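Local coordinates for DUF3822 family protein (Bacteroides thetaiotaomicron VPI-5482, PDB 3HRG) that is of unknown function but has the actin-like ATPase fold, in which relatives typically bind and hydrolyse ATP in a cleft between two domains, at residues A[15-19]-A[20-24]; A[129-132]-A[133-137]; A[143-146]-A[147-151]; A[191-194]-A[195-199]; A[207-211]-A[212-216]. All blocks are in the same frame, centred on the assembly; numbering follows the deposited sequence. Where two conformers were deposited one is given.

Interaction 1 (A[15-19]-A[20-24])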
# COMPACT_ATOMS: atom_id res chain seq x y z
N ILE A 15 5.39 1.73 -10.11
CA ILE A 15 6.04 0.51 -9.70
C ILE A 15 5.68 0.17 -8.29
O ILE A 15 5.87 1.01 -7.40
CB ILE A 15 7.58 0.67 -9.73
CG1 ILE A 15 8.10 1.01 -11.15
CG2 ILE A 15 8.28 -0.62 -9.27
CD1 ILE A 15 9.59 1.31 -11.23
N ARG A 16 5.16 -1.05 -8.06
CA ARG A 16 4.83 -1.50 -6.70
C ARG A 16 5.82 -2.59 -6.34
O ARG A 16 5.91 -3.60 -7.06
CB ARG A 16 3.41 -2.07 -6.58
CG ARG A 16 3.13 -2.66 -5.17
CD ARG A 16 1.69 -3.07 -4.98
NE ARG A 16 1.23 -4.04 -5.97
CZ ARG A 16 1.17 -5.36 -5.77
NH1 ARG A 16 1.50 -5.89 -4.59
NH2 ARG A 16 0.75 -6.15 -6.73
N LEU A 17 6.53 -2.39 -5.23
CA LEU A 17 7.49 -3.34 -4.72
C LEU A 17 6.99 -4.03 -3.46
O LEU A 17 6.52 -3.38 -2.52
CB LEU A 17 8.84 -2.68 -4.42
CG LEU A 17 9.50 -1.90 -5.56
CD1 LEU A 17 10.80 -1.29 -5.08
CD2 LEU A 17 9.71 -2.77 -6.80
N SER A 18 7.04 -5.34 -3.46
CA SER A 18 6.68 -6.11 -2.30
C SER A 18 7.39 -7.44 -2.35
O SER A 18 7.91 -7.85 -3.40
CB SER A 18 5.17 -6.35 -2.23
OG SER A 18 4.79 -7.39 -3.08
N THR A 19 7.41 -8.13 -1.23
CA THR A 19 8.01 -9.45 -1.17
C THR A 19 7.16 -10.50 -1.93
O THR A 19 7.66 -11.55 -2.24
CB THR A 19 8.19 -9.89 0.28
OG1 THR A 19 6.91 -9.86 0.90
CG2 THR A 19 9.14 -8.93 1.02
N ASP A 20 5.87 -10.19 -2.15
CA ASP A 20 4.93 -11.03 -2.89
C ASP A 20 5.03 -10.92 -4.41
O ASP A 20 4.38 -11.68 -5.10
CB ASP A 20 3.49 -10.59 -2.57
CG ASP A 20 3.08 -10.82 -1.13
OD1 ASP A 20 3.75 -11.61 -0.43
OD2 ASP A 20 2.05 -10.23 -0.71
N GLY A 21 5.83 -9.99 -4.93
CA GLY A 21 5.91 -9.71 -6.37
C GLY A 21 5.98 -8.23 -6.71
O GLY A 21 5.67 -7.38 -5.89
N PHE A 22 6.43 -7.92 -7.91
CA PHE A 22 6.48 -6.54 -8.35
C PHE A 22 5.44 -6.32 -9.46
O PHE A 22 5.27 -7.19 -10.34
CB PHE A 22 7.85 -6.13 -8.90
CG PHE A 22 9.04 -6.42 -8.00
CD1 PHE A 22 8.96 -6.39 -6.63
CD2 PHE A 22 10.29 -6.58 -8.58
CE1 PHE A 22 10.08 -6.62 -5.84
CE2 PHE A 22 11.42 -6.81 -7.83
CZ PHE A 22 11.32 -6.83 -6.45
N SER A 23 4.77 -5.15 -9.43
CA SER A 23 3.75 -4.76 -10.39
C SER A 23 4.15 -3.46 -11.02
O SER A 23 4.67 -2.58 -10.35
CB SER A 23 2.39 -4.53 -9.71
OG SER A 23 2.02 -5.67 -9.03
N PHE A 24 3.86 -3.32 -12.30
CA PHE A 24 4.20 -2.16 -13.07
C PHE A 24 2.99 -1.72 -13.90
O PHE A 24 2.30 -2.57 -14.47
CB PHE A 24 5.33 -2.49 -14.03
CG PHE A 24 6.56 -3.06 -13.38
CD1 PHE A 24 6.67 -4.41 -13.15
CD2 PHE A 24 7.60 -2.23 -13.03
CE1 PHE A 24 7.82 -4.93 -12.55
CE2 PHE A 24 8.73 -2.73 -12.45
CZ PHE A 24 8.84 -4.07 -12.19
O HOH W 1 1.90 -7.70 -1.71
O HOH W 2 3.84 -10.38 2.39

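Interaction 2 (A[129-132]-A[133-137]). With EDO (1,2-ethanediol), chain C.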
# COMPACT_ATOMS: atom_id res chain seq x y z
N THR A 129 19.06 3.34 -3.45
CA THR A 129 20.23 3.74 -4.23
C THR A 129 20.09 3.30 -5.67
O THR A 129 20.33 4.06 -6.59
CB THR A 129 21.50 3.13 -3.62
OG1 THR A 129 21.58 3.55 -2.24
CG2 THR A 129 22.78 3.54 -4.38
N PHE A 130 19.66 2.06 -5.86
CA PHE A 130 19.49 1.55 -7.20
C PHE A 130 18.41 2.33 -7.95
O PHE A 130 18.64 2.74 -9.07
CB PHE A 130 19.17 0.06 -7.21
CG PHE A 130 18.94 -0.48 -8.58
CD1 PHE A 130 20.00 -0.74 -9.42
CD2 PHE A 130 17.65 -0.68 -9.04
CE1 PHE A 130 19.79 -1.22 -10.69
CE2 PHE A 130 17.43 -1.16 -10.32
CZ PHE A 130 18.49 -1.43 -11.15
N LEU A 131 17.25 2.53 -7.32
CA LEU A 131 16.16 3.26 -7.98
C LEU A 131 16.46 4.74 -8.24
O LEU A 131 16.07 5.27 -9.28
CB LEU A 131 14.86 3.08 -7.22
CG LEU A 131 14.29 1.66 -7.29
CD1 LEU A 131 13.19 1.43 -6.20
CD2 LEU A 131 13.77 1.33 -8.70
N ASN A 132 17.19 5.38 -7.34
CA ASN A 132 17.58 6.78 -7.51
C ASN A 132 18.55 6.93 -8.69
O ASN A 132 18.56 7.95 -9.37
CB ASN A 132 18.17 7.31 -6.21
CG ASN A 132 18.55 8.76 -6.30
OD1 ASN A 132 17.68 9.65 -6.36
ND2 ASN A 132 19.84 9.03 -6.25
N GLU A 133 19.36 5.90 -8.95
CA GLU A 133 20.28 5.91 -10.09
C GLU A 133 19.48 5.81 -11.39
O GLU A 133 19.80 6.51 -12.34
CB GLU A 133 21.31 4.76 -10.02
CG GLU A 133 22.38 4.96 -8.94
CD GLU A 133 23.17 3.70 -8.53
OE1 GLU A 133 22.73 2.55 -8.82
OE2 GLU A 133 24.24 3.87 -7.87
N GLN A 134 18.46 4.95 -11.42
CA GLN A 134 17.65 4.78 -12.64
C GLN A 134 16.72 5.97 -12.85
O GLN A 134 16.56 6.43 -13.96
CB GLN A 134 16.80 3.49 -12.62
CG GLN A 134 17.49 2.23 -12.14
CD GLN A 134 18.87 2.03 -12.74
OE1 GLN A 134 19.06 2.06 -13.95
NE2 GLN A 134 19.85 1.77 -11.87
N TYR A 135 16.12 6.46 -11.76
CA TYR A 135 15.18 7.58 -11.79
C TYR A 135 15.47 8.65 -10.76
O TYR A 135 14.85 8.67 -9.67
CB TYR A 135 13.79 7.06 -11.51
CG TYR A 135 13.41 5.82 -12.26
CD1 TYR A 135 13.29 5.83 -13.64
CD2 TYR A 135 13.10 4.65 -11.58
CE1 TYR A 135 12.89 4.68 -14.33
CE2 TYR A 135 12.72 3.50 -12.26
CZ TYR A 135 12.58 3.53 -13.62
OH TYR A 135 12.18 2.39 -14.27
N PRO A 136 16.34 9.61 -11.12
CA PRO A 136 16.68 10.66 -10.16
C PRO A 136 15.52 11.50 -9.63
O PRO A 136 15.66 12.03 -8.52
CB PRO A 136 17.67 11.55 -10.94
CG PRO A 136 18.22 10.69 -12.01
CD PRO A 136 17.13 9.72 -12.37
N GLU A 137 14.39 11.59 -10.35
CA GLU A 137 13.23 12.39 -9.87
C GLU A 137 11.99 11.53 -9.55
O GLU A 137 10.87 12.03 -9.52
CB GLU A 137 12.88 13.50 -10.87
CG GLU A 137 14.08 14.35 -11.31
CD GLU A 137 14.84 14.95 -10.13
OE1 GLU A 137 14.23 15.17 -9.07
OE2 GLU A 137 16.05 15.23 -10.28
C1 EDO C . 12.36 10.73 -13.06
O1 EDO C . 13.69 10.23 -12.81
C2 EDO C . 11.54 9.80 -13.92
O2 EDO C . 11.44 10.32 -15.25
O HOH W 3 15.11 9.22 -6.92
O HOH W 4 17.55 12.41 -6.62

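Interaction 3 (A[143-146]-A[147-151])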
# COMPACT_ATOMS: atom_id res chain seq x y z
N GLN A 143 2.88 2.26 0.30
CA GLN A 143 1.64 1.77 -0.33
C GLN A 143 0.43 2.30 0.46
O GLN A 143 -0.63 2.56 -0.12
CB GLN A 143 1.63 0.25 -0.41
CG GLN A 143 0.36 -0.32 -0.99
CD GLN A 143 0.27 -1.79 -0.92
OE1 GLN A 143 0.51 -2.38 0.14
NE2 GLN A 143 -0.18 -2.42 -2.01
N SER A 144 0.60 2.49 1.78
CA SER A 144 -0.44 3.04 2.62
C SER A 144 -0.93 4.45 2.23
O SER A 144 -2.10 4.78 2.46
CB SER A 144 0.01 3.06 4.06
OG SER A 144 0.16 1.74 4.57
N THR A 145 -0.07 5.25 1.61
CA THR A 145 -0.44 6.62 1.21
C THR A 145 -1.62 6.68 0.20
O THR A 145 -2.67 7.26 0.53
CB THR A 145 0.80 7.38 0.79
OG1 THR A 145 1.69 7.45 1.91
CG2 THR A 145 0.44 8.79 0.27
N PRO A 146 -1.48 6.09 -1.01
CA PRO A 146 -2.65 6.08 -1.88
C PRO A 146 -3.83 5.27 -1.33
O PRO A 146 -4.95 5.60 -1.63
CB PRO A 146 -2.11 5.40 -3.17
CG PRO A 146 -0.84 4.70 -2.72
CD PRO A 146 -0.28 5.56 -1.70
N LEU A 147 -3.58 4.21 -0.54
CA LEU A 147 -4.68 3.42 -0.00
C LEU A 147 -5.55 4.25 0.95
O LEU A 147 -6.77 4.21 0.87
CB LEU A 147 -4.20 2.13 0.66
CG LEU A 147 -3.70 0.98 -0.23
CD1 LEU A 147 -3.31 -0.24 0.60
CD2 LEU A 147 -4.75 0.57 -1.25
N ILE A 148 -4.91 5.03 1.81
CA ILE A 148 -5.64 5.89 2.75
C ILE A 148 -6.43 6.95 2.01
O ILE A 148 -7.61 7.15 2.32
CB ILE A 148 -4.68 6.57 3.73
CG1 ILE A 148 -4.19 5.52 4.71
CG2 ILE A 148 -5.39 7.71 4.48
CD1 ILE A 148 -3.02 5.94 5.58
N GLU A 149 -5.84 7.58 1.00
CA GLU A 149 -6.59 8.59 0.24
C GLU A 149 -7.83 7.98 -0.45
O GLU A 149 -8.92 8.55 -0.43
CB GLU A 149 -5.71 9.27 -0.80
CG GLU A 149 -4.53 9.95 -0.17
CD GLU A 149 -3.81 10.91 -1.08
OE1 GLU A 149 -4.18 11.04 -2.26
OE2 GLU A 149 -2.87 11.55 -0.56
N TYR A 150 -7.64 6.82 -1.04
CA TYR A 150 -8.71 6.11 -1.73
C TYR A 150 -9.81 5.64 -0.75
O TYR A 150 -10.99 5.90 -0.95
CB TYR A 150 -8.12 4.91 -2.45
CG TYR A 150 -9.10 4.07 -3.23
CD1 TYR A 150 -9.50 4.45 -4.51
CD2 TYR A 150 -9.62 2.87 -2.71
CE1 TYR A 150 -10.40 3.66 -5.26
CE2 TYR A 150 -10.53 2.09 -3.45
CZ TYR A 150 -10.89 2.50 -4.73
OH TYR A 150 -11.76 1.76 -5.47
N PHE A 151 -9.41 4.93 0.29
CA PHE A 151 -10.38 4.44 1.28
C PHE A 151 -11.08 5.59 2.04
O PHE A 151 -12.24 5.48 2.38
CB PHE A 151 -9.73 3.51 2.27
CG PHE A 151 -9.20 2.20 1.68
CD1 PHE A 151 -9.91 1.45 0.76
CD2 PHE A 151 -8.02 1.66 2.19
CE1 PHE A 151 -9.42 0.23 0.31
CE2 PHE A 151 -7.51 0.43 1.73
CZ PHE A 151 -8.21 -0.28 0.80

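Interaction 4 (A[191-194]-A[195-199])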
# COMPACT_ATOMS: atom_id res chain seq x y z
N MSE A 191 0.53 -14.69 8.79
CA MSE A 191 0.65 -15.63 7.68
C MSE A 191 -0.61 -16.47 7.41
O MSE A 191 -0.82 -16.95 6.28
CB MSE A 191 1.73 -16.68 8.05
CG MSE A 191 2.96 -16.32 9.01
SE MSE A 191 4.55 -15.25 8.48
CE MSE A 191 3.77 -13.49 8.51
N GLN A 192 -1.38 -16.75 8.47
CA GLN A 192 -2.55 -17.59 8.41
C GLN A 192 -3.79 -17.05 8.98
O GLN A 192 -3.79 -16.04 9.70
CB GLN A 192 -2.18 -18.93 9.03
CG GLN A 192 -1.75 -18.91 10.44
CD GLN A 192 -0.77 -20.00 10.70
OE1 GLN A 192 -0.58 -20.91 9.88
NE2 GLN A 192 -0.10 -19.90 11.82
N THR A 193 -4.86 -17.74 8.63
CA THR A 193 -6.19 -17.33 8.97
C THR A 193 -6.38 -16.97 10.45
O THR A 193 -6.94 -15.91 10.70
CB THR A 193 -7.16 -18.42 8.57
OG1 THR A 193 -6.89 -18.74 7.19
CG2 THR A 193 -8.54 -17.93 8.71
N GLU A 194 -5.92 -17.80 11.37
CA GLU A 194 -6.12 -17.51 12.82
C GLU A 194 -5.48 -16.18 13.24
O GLU A 194 -6.07 -15.46 14.02
CB GLU A 194 -5.67 -18.65 13.75
CG GLU A 194 -4.17 -18.87 13.79
CD GLU A 194 -3.76 -20.12 14.58
OE1 GLU A 194 -3.96 -20.18 15.81
OE2 GLU A 194 -3.20 -21.03 13.94
N ASP A 195 -4.29 -15.87 12.73
CA ASP A 195 -3.60 -14.60 13.04
C ASP A 195 -4.27 -13.39 12.40
O ASP A 195 -4.33 -12.29 12.97
CB ASP A 195 -2.21 -14.53 12.46
CG ASP A 195 -1.26 -15.48 13.02
OD1 ASP A 195 -1.45 -15.95 14.16
OD2 ASP A 195 -0.25 -15.69 12.30
N ARG A 196 -4.72 -13.58 11.16
CA ARG A 196 -5.40 -12.50 10.45
C ARG A 196 -6.65 -12.09 11.23
O ARG A 196 -6.89 -10.91 11.46
CB ARG A 196 -5.78 -12.95 9.02
CG ARG A 196 -4.58 -13.06 8.10
CD ARG A 196 -4.93 -13.69 6.76
NE ARG A 196 -3.80 -13.62 5.86
CZ ARG A 196 -3.69 -14.24 4.68
NH1 ARG A 196 -4.63 -15.09 4.25
NH2 ARG A 196 -2.60 -14.05 3.95
N ILE A 197 -7.46 -13.08 11.62
CA ILE A 197 -8.68 -12.83 12.38
C ILE A 197 -8.34 -12.17 13.73
O ILE A 197 -9.00 -11.24 14.17
CB ILE A 197 -9.45 -14.12 12.66
CG1 ILE A 197 -10.00 -14.75 11.38
CG2 ILE A 197 -10.62 -13.86 13.60
CD1 ILE A 197 -10.29 -16.27 11.56
N TYR A 198 -7.29 -12.67 14.36
CA TYR A 198 -6.86 -12.15 15.64
C TYR A 198 -6.63 -10.65 15.61
O TYR A 198 -7.17 -9.91 16.46
CB TYR A 198 -5.61 -12.89 16.07
CG TYR A 198 -5.03 -12.44 17.39
CD1 TYR A 198 -5.50 -12.95 18.59
CD2 TYR A 198 -3.97 -11.54 17.43
CE1 TYR A 198 -4.93 -12.58 19.80
CE2 TYR A 198 -3.38 -11.16 18.63
CZ TYR A 198 -3.88 -11.68 19.82
OH TYR A 198 -3.27 -11.32 21.00
N TYR A 199 -5.90 -10.19 14.60
CA TYR A 199 -5.62 -8.74 14.53
C TYR A 199 -6.82 -7.91 14.09
O TYR A 199 -7.00 -6.81 14.58
CB TYR A 199 -4.36 -8.45 13.69
CG TYR A 199 -3.10 -8.93 14.37
CD1 TYR A 199 -2.60 -8.28 15.51
CD2 TYR A 199 -2.37 -10.01 13.87
CE1 TYR A 199 -1.47 -8.74 16.17
CE2 TYR A 199 -1.24 -10.45 14.48
CZ TYR A 199 -0.78 -9.82 15.64
OH TYR A 199 0.35 -10.28 16.23
O HOH W 5 -6.99 -16.43 5.54

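Interaction 5 (A[207-211]-A[212-216])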
# COMPACT_ATOMS: atom_id res chain seq x y z
N LEU A 207 -11.00 0.02 18.79
CA LEU A 207 -11.67 1.24 18.30
C LEU A 207 -13.16 1.32 18.64
O LEU A 207 -13.84 2.27 18.22
CB LEU A 207 -11.46 1.30 16.79
CG LEU A 207 -10.01 1.54 16.33
CD1 LEU A 207 -9.93 1.62 14.80
CD2 LEU A 207 -9.51 2.79 16.97
N GLU A 208 -13.62 0.33 19.40
CA GLU A 208 -14.99 0.18 19.87
C GLU A 208 -15.97 0.20 18.69
O GLU A 208 -17.01 0.86 18.77
CB GLU A 208 -15.33 1.24 20.94
CG GLU A 208 -14.29 1.27 22.09
CD GLU A 208 -14.60 2.27 23.18
OE1 GLU A 208 -15.78 2.52 23.52
OE2 GLU A 208 -13.63 2.81 23.74
N PHE A 209 -15.62 -0.50 17.62
CA PHE A 209 -16.52 -0.62 16.48
C PHE A 209 -17.76 -1.41 16.90
O PHE A 209 -17.70 -2.28 17.78
CB PHE A 209 -15.83 -1.28 15.29
CG PHE A 209 -15.14 -0.33 14.33
CD1 PHE A 209 -14.47 0.80 14.78
CD2 PHE A 209 -15.06 -0.67 12.99
CE1 PHE A 209 -13.82 1.65 13.85
CE2 PHE A 209 -14.42 0.15 12.06
CZ PHE A 209 -13.76 1.30 12.50
N ASN A 210 -18.89 -1.05 16.30
CA ASN A 210 -20.19 -1.66 16.59
C ASN A 210 -20.33 -2.92 15.73
O ASN A 210 -20.30 -2.85 14.49
CB ASN A 210 -21.28 -0.64 16.30
CG ASN A 210 -22.63 -1.12 16.70
OD1 ASN A 210 -23.16 -2.06 16.12
ND2 ASN A 210 -23.23 -0.46 17.68
N GLN A 211 -20.48 -4.06 16.38
CA GLN A 211 -20.58 -5.34 15.67
C GLN A 211 -21.75 -5.45 14.67
O GLN A 211 -21.62 -6.17 13.69
CB GLN A 211 -20.63 -6.52 16.64
CG GLN A 211 -19.35 -6.70 17.45
CD GLN A 211 -19.46 -7.89 18.37
OE1 GLN A 211 -19.59 -7.74 19.59
NE2 GLN A 211 -19.52 -9.07 17.79
N GLU A 212 -22.84 -4.71 14.90
CA GLU A 212 -24.01 -4.65 14.00
C GLU A 212 -23.98 -3.60 12.88
O GLU A 212 -24.35 -3.91 11.76
CB GLU A 212 -25.30 -4.41 14.84
CG GLU A 212 -26.60 -3.91 14.07
CD GLU A 212 -27.15 -4.90 13.01
OE1 GLU A 212 -27.23 -6.12 13.25
OE2 GLU A 212 -27.53 -4.43 11.92
N ARG A 213 -23.59 -2.38 13.22
CA ARG A 213 -23.58 -1.22 12.32
C ARG A 213 -22.33 -1.07 11.45
O ARG A 213 -22.42 -0.84 10.24
CB ARG A 213 -23.69 0.08 13.15
CG ARG A 213 -23.66 1.45 12.40
CD ARG A 213 -23.43 2.59 13.42
NE ARG A 213 -22.03 2.61 13.92
CZ ARG A 213 -21.62 3.10 15.10
NH1 ARG A 213 -22.49 3.59 15.98
NH2 ARG A 213 -20.33 3.07 15.43
N ASP A 214 -21.15 -1.20 12.07
CA ASP A 214 -19.88 -0.94 11.35
C ASP A 214 -19.47 -2.03 10.36
O ASP A 214 -19.91 -3.15 10.46
CB ASP A 214 -18.82 -0.51 12.36
CG ASP A 214 -19.27 0.71 13.16
OD1 ASP A 214 -19.98 1.56 12.62
OD2 ASP A 214 -18.90 0.85 14.33
N GLU A 215 -18.60 -1.67 9.42
CA GLU A 215 -18.28 -2.58 8.33
C GLU A 215 -16.82 -2.91 8.15
O GLU A 215 -15.96 -2.07 8.36
CB GLU A 215 -18.79 -1.98 6.99
CG GLU A 215 -20.31 -1.75 6.96
CD GLU A 215 -20.85 -1.16 5.65
OE1 GLU A 215 -20.09 -0.88 4.69
OE2 GLU A 215 -22.08 -0.98 5.59
N LEU A 216 -16.59 -4.17 7.75
CA LEU A 216 -15.26 -4.67 7.42
C LEU A 216 -15.25 -4.95 5.92
O LEU A 216 -16.12 -5.70 5.41
CB LEU A 216 -14.91 -5.95 8.19
CG LEU A 216 -13.65 -6.67 7.73
CD1 LEU A 216 -12.42 -5.71 7.80
CD2 LEU A 216 -13.43 -7.97 8.54
O HOH W 6 -20.88 -5.48 11.29

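Interaction 1 (A[15-19]-A[20-24])
L17 and F22 pack closely across this antiparallel strand pair. Methyl CD2 of L17 lies over one face of the F22 ring, 3.9 Å from its centroid and offset toward the rim, while L48, N51 and L52 of helix 48-58 close around the pair. On the same side, CG1 of I15 meets CD2 of F24 at 3.8 Å. The other face carries R16 and S23, which form an antiparallel hydrogen-bonded pair: R16 N to S23 O is 2.8 Å and nearly straight. In the conformer described R16 NH2 comes 2.7 Å from S23 OG; R16 NE also makes a salt bridge to D249, and S23 OG a hydrogen bond to E39. Toward the turn the packing gives way to water and polar bonds. With chi1 at 79°, S18 OG sits between its own N and carbonyl carbon, where it donates to a lone pair of G21 O at 2.9 Å and weakly accepts D20 N. Water 1 joins S18 OG to D20 OD2, an oxygen also held by K169 N. Without the S18 hydroxyl, as with an alanine here, G21 O would probably lose this donor and the turn would be less firmly closed. An unidentified ligand lies about 3 Å from the T19 side chain. This is a beta hairpin closed by a type I turn from S18 to G21, probably corresponding to the phosphate-binding loop of the first hairpin in actin-like ATPases.

Interaction 2 (A[129-132]-A[133-137])
The last turn of helix 125-134, where Q134 lies over one face of F130 from the turn before, and the tail that leads the chain out of the helix make up this contact. In the conformer described, Q134 bends at its second torsion (chi2 -45°) and folds back over the F130 ring. CG stands over the ring face, 4.1 Å from the centroid, and NE2 lies above the same ring nearer its rim, with ring and amide planes 27° apart. The fold-back also brings NE2 to the F130 carbonyl: Q134 NE2 donates to F130 O at 3.2 Å, alongside the usual helical bond from Q134 N, so two N-H groups of one residue grip a single oxygen. E133 runs beside T129 in the same direction, its OE2 3.8 Å from T129 CG2. Y135 is the first residue to leave helical geometry, although Y135 N still reaches L131 O at 2.8 Å. P136 has no N-H to offer N132 O, and the ladder stops there, though P136 CA still comes 3.4 Å from N132 O in a CA-H...O contact. Past the proline, E137 N donates at 2.9 Å to O1 of an ethanediol, itself probably from the crystallisation liquor and also bonded to Y66 O. L131 and Y135 face the sheet, packing on strands 12-17 and 68-73, with Y135 OH bonded to L62 O; F130 meets F56 edge-to-face on helix 48-58.

Interaction 3 (A[143-146]-A[147-151])
L147 lies one turn after Q143, and the backbone bonds that begin with this pair make up the main interaction. L147 N reaches Q143 O only weakly, at 3.4 Å. The ladder then tightens: I148 N to S144 O is 2.9 Å, E149 N to T145 O is 3.2 Å, and Y150 N to P146 O is 3.0 Å. P146 fits into this first turn without disturbing it, because its missing N-H is not needed by any of these bonds and its carbonyl still accepts.

Apolar contact between the side chains is slight. CD1 of L147 crosses the aliphatic part of Q143 and comes 4.0 Å from its CG. More of the packing falls on the carbonyl oxygens of the preceding turn. With chi1 at -72°, CG1 of I148 is carried back over the helix backbone to 3.2 Å from S144 O. E149 does much the same, its CG lying 3.3 Å from T145 O before the chain extends outward.

The hydroxyls of S144 and T145 are buried and satisfied by other parts of the fold. S144 OG is hydrogen-bonded to Y175 OH and T145 OG1 to N110 OD1, while S144 N donates to S142 OG. Further on, F151 stacks on Y164. Helix 144-154 carries the chain from strand 139-142 at the edge of one five-stranded sheet to strand 162-167 of the other, consistent with the connecting helix between the two domains of an actin-like ATPase.

Interaction 4 (A[191-194]-A[195-199])
R196 stretches back along the first turn of helix 193-206 with its chain extended from CG to NE, bringing the guanidinium beside M191. M191 O, of a selenomethionine residue, stands over one face of that group, about 4.1 Å above its plane and offset toward the rim, too far for a bond. At the guanidinium edge, in plane, water 5 accepts from R196 NH1 at 3.0 Å and donates to T193 OG1 at 2.8 Å, bridging the two side chains. Each also has a protein partner: S223 OG for R196 NH1, D224 OD2 for T193 OG1. The methyl branch of T193 takes a different direction: CG2, anti to the backbone N (OG1 at chi1 -51°), meets CD1 of I197 at 3.7 Å, the side chains crossing at a slant. Q192, the N-cap residue, accepts R196 N through its carbonyl at 3.0 Å. Its side chain and the D195 carboxylate are only loosely matched in the conformer described, with their planes 56° apart. A leucine in place of R196 would probably leave S223 OG and the bridging water without their charged partner, and the start of the helix less tied to the neighbouring loop. T193 and I197 pack on L228 of helix 225-235, while R196 touches C190 and T221 in the loops that follow strands 181-189 and 215-220.

Interaction 5 (A[207-211]-A[212-216])
N210 directs its side chain into the bend made by E212, R213 and D214. Its CB is packed over the centre of one face of the R213 guanidinium, 3.8 Å above the plane, and also comes 3.4 Å from D214 OD2. With CG anti to the backbone N (chi1 -174°), the amide swings across the arginine chain, CG lying beside the backbone N and CB of R213. At the tip, OD1 takes two backbone donors, E212 N and R213 N, each at 2.9 Å and approaching from opposite faces of the amide plane. The first closes an Asx turn; the second comes from well above the plane and extends the grip by one residue.

The backbone of N210 is held as firmly. N210 N donates almost straight to D214 OD2 at 2.7 Å, on the anti side, tilted 34° out of the carboxylate plane, and N210 O accepts D214 N in return at 3.0 Å. The syn lone pair of OD2 is taken by R213 NH2, while R213 NE binds D214 OD1 at 2.6 Å, a side-on salt bridge in the conformer described. D214 OD1 also accepts K161 N, which ties the loop to the start of strand 162-167. Next to this, CB of D214 touches CD2 of F209 at 3.8 Å, the ring and carboxylate planes being steeply inclined. The loop follows the Schellman motif at E208 that ends helix 193-206, with F209 edge-to-face against W204, and leads into strand 215-220, which runs between strands 162-167 and 239-241.

In the fold
The five contacts follow one another along the chain and are distributed over two lobes, each built round a five-stranded sheet of order 3-2-1-4-5, with interaction 3 on the helix joining them. Interactions 1 and 2 belong to the first half and touch: L17 CD1 meets L131 CD1 at 3.8 Å where helix 125-134 packs on strand 12-17. Interaction 3, near the centre of the chain, still touches interaction 1 through R16 and Q143. Interactions 4 and 5 belong to the second half, at the start of helix 193-206 and in the loop after it, with centres about 18 Å apart. Interactions 2 and 5 are about 43 Å apart between centres, as expected for a two-lobed, actin-like molecule.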